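Local atomic coordinates of branched-chain-amino-acid aminotransferase (PDB entry 3UZO), a protein that probably catalyses the reversible transfer of an amino group between leucine, valine or isoleucine and 2-oxoglutarate, using pyridoxal 5'-phosphate as cofactor. Residues S188-A193 with S210-Y215. Residues are numbered along the deposited sequence; the frame is centred on the assembly and turned at random.
Sequences SDYDRA and SLLPGY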
loop_
_atom_site.group_PDB
_atom_site.type_symbol
_atom_site.label_atom_id
_atom_site.label_comp_id
_atom_site.label_asym_id
_atom_site.label_seq_id
_atom_site.Cartn_x
_atom_site.Cartn_y
_atom_site.Cartn_z
ATOM N N SER A 188 -15.427 0.712 -12.366
ATOM C CA SER A 188 -15.528 1.257 -11.019
ATOM C C SER A 188 -15.043 2.698 -10.954
ATOM O O SER A 188 -14.176 3.111 -11.731
ATOM C CB SER A 188 -14.702 0.417 -10.040
ATOM O OG SER A 188 -14.772 0.962 -8.735
ATOM N N ASP A 189 -15.621 3.461 -10.030
ATOM C CA ASP A 189 -15.232 4.852 -9.817
ATOM C C ASP A 189 -13.920 4.886 -9.038
ATOM O O ASP A 189 -13.191 5.879 -9.073
ATOM C CB ASP A 189 -16.303 5.594 -9.010
ATOM C CG ASP A 189 -17.524 5.953 -9.841
ATOM O OD1 ASP A 189 -18.532 6.393 -9.247
ATOM O OD2 ASP A 189 -17.474 5.807 -11.082
ATOM N N TYR A 190 -13.628 3.798 -8.327
ATOM C CA TYR A 190 -12.406 3.719 -7.528
ATOM C C TYR A 190 -11.157 3.495 -8.372
ATOM O O TYR A 190 -11.236 3.000 -9.500
ATOM C CB TYR A 190 -12.506 2.588 -6.500
ATOM C CG TYR A 190 -13.482 2.833 -5.382
ATOM C CD1 TYR A 190 -14.723 2.192 -5.357
ATOM C CD2 TYR A 190 -13.161 3.689 -4.332
ATOM C CE1 TYR A 190 -15.619 2.395 -4.313
ATOM C CE2 TYR A 190 -14.052 3.900 -3.277
ATOM C CZ TYR A 190 -15.278 3.249 -3.274
ATOM O OH TYR A 190 -16.155 3.445 -2.228
ATOM N N ASP A 191 -10.010 3.860 -7.807
ATOM C CA ASP A 191 -8.720 3.690 -8.462
ATOM C C ASP A 191 -7.861 2.778 -7.588
ATOM O O ASP A 191 -7.877 2.882 -6.360
ATOM C CB ASP A 191 -7.980 5.023 -8.606
ATOM C CG ASP A 191 -8.753 6.049 -9.416
ATOM O OD1 ASP A 191 -9.127 5.751 -10.569
ATOM O OD2 ASP A 191 -8.971 7.165 -8.892
ATOM N N ARG A 192 -7.119 1.882 -8.219
ATOM C CA ARG A 192 -6.232 0.996 -7.474
ATOM C C ARG A 192 -4.849 1.633 -7.512
ATOM O O ARG A 192 -3.981 1.305 -6.704
ATOM C CB ARG A 192 -6.175 -0.395 -8.117
ATOM C CG ARG A 192 -5.607 -0.407 -9.534
ATOM C CD ARG A 192 -5.578 -1.805 -10.150
ATOM N NE ARG A 192 -4.403 -2.594 -9.768
ATOM C CZ ARG A 192 -4.217 -3.145 -8.573
ATOM N NH1 ARG A 192 -5.134 -2.998 -7.630
ATOM N NH2 ARG A 192 -3.113 -3.843 -8.322
ATOM N N ALA A 193 -4.649 2.552 -8.453
ATOM C CA ALA A 193 -3.355 3.212 -8.591
ATOM C C ALA A 193 -3.467 4.642 -9.110
ATOM O O ALA A 193 -4.429 4.992 -9.791
ATOM C CB ALA A 193 -2.460 2.397 -9.516
ATOM N N SER A 210 -7.531 -2.070 -4.118
ATOM C CA SER A 210 -8.490 -2.807 -4.939
ATOM C C SER A 210 -9.480 -3.651 -4.140
ATOM O O SER A 210 -10.474 -4.116 -4.686
ATOM C CB SER A 210 -7.760 -3.722 -5.929
ATOM O OG SER A 210 -7.230 -4.863 -5.264
ATOM N N LEU A 211 -9.217 -3.838 -2.852
ATOM C CA LEU A 211 -10.084 -4.658 -2.010
ATOM C C LEU A 211 -11.569 -4.263 -2.017
ATOM O O LEU A 211 -12.426 -5.082 -2.334
ATOM C CB LEU A 211 -9.557 -4.649 -0.576
ATOM C CG LEU A 211 -8.854 -5.882 0.011
ATOM C CD1 LEU A 211 -8.317 -6.818 -1.062
ATOM C CD2 LEU A 211 -7.736 -5.397 0.920
ATOM N N LEU A 212 -11.871 -3.017 -1.666
ATOM C CA LEU A 212 -13.262 -2.571 -1.621
ATOM C C LEU A 212 -13.954 -2.689 -2.980
ATOM O O LEU A 212 -14.986 -3.343 -3.097
ATOM C CB LEU A 212 -13.345 -1.126 -1.093
ATOM C CG LEU A 212 -14.724 -0.460 -0.923
ATOM C CD1 LEU A 212 -15.301 -0.101 -2.275
ATOM C CD2 LEU A 212 -15.667 -1.387 -0.176
ATOM N N PRO A 213 -13.397 -2.061 -4.028
ATOM C CA PRO A 213 -14.062 -2.175 -5.332
ATOM C C PRO A 213 -14.161 -3.620 -5.832
ATOM O O PRO A 213 -15.140 -3.995 -6.469
ATOM C CB PRO A 213 -13.218 -1.274 -6.239
ATOM C CG PRO A 213 -11.879 -1.249 -5.576
ATOM C CD PRO A 213 -12.209 -1.198 -4.110
ATOM N N GLY A 214 -13.156 -4.435 -5.528
ATOM C CA GLY A 214 -13.196 -5.820 -5.962
ATOM C C GLY A 214 -14.336 -6.545 -5.270
ATOM O O GLY A 214 -15.018 -7.390 -5.860
ATOM N N TYR A 215 -14.538 -6.207 -4.003
ATOM C CA TYR A 215 -15.603 -6.804 -3.209
ATOM C C TYR A 215 -16.960 -6.393 -3.781
ATOM O O TYR A 215 -17.836 -7.235 -3.984
ATOM C CB TYR A 215 -15.489 -6.346 -1.755
ATOM C CG TYR A 215 -16.621 -6.819 -0.877
ATOM C CD1 TYR A 215 -16.794 -8.174 -0.596
ATOM C CD2 TYR A 215 -17.528 -5.911 -0.332
ATOM C CE1 TYR A 215 -17.844 -8.613 0.206
ATOM C CE2 TYR A 215 -18.580 -6.337 0.472
ATOM C CZ TYR A 215 -18.734 -7.689 0.736
ATOM O OH TYR A 215 -19.779 -8.112 1.526
#
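Y190 and R192, on the irregular loop that follows strand 183-186, lie against one side of helix 204-219, the CA of R192 5.1 Å from that of S210 and the CA of Y190 6.5 Å from that of P213. In this class-IV aminotransferase the loop and helix border the cofactor pocket, and an ST turn shapes the start of the loop: S188 OG accepts a hydrogen bond from Y190 N at 3.1 Å. That serine oxygen also touches P213 CB across the contact. With CG anti to the carbonyl carbon (chi1 -70°), the Y190 side chain extends across the helix, its CD1 3.9 Å from P213 CB. Farther along the ring, L212 CD1 packs obliquely against CE1, CZ and OH, with R107 of the second subunit packing on Y190 as well. No hydrogen bond joins 188-193 to 210-215. P213 sits within the helix, where its ring nitrogen has no hydrogen to give to the preceding turn and the helix is kinked; its CB and CG lie against the loop. At the buried end R192 touches pyridoxal 5'-phosphate and makes a cation-pi contact with Y207, a cofactor-binding residue, while S210 OG is hydrogen-bonded to Y207 O. R192 NH1 makes a weak hydrogen bond to N206 O, and a bend at chi3 (-84°) brings it to 3.2 Å from S210 CB, which lies at the guanidinium edge, near its plane.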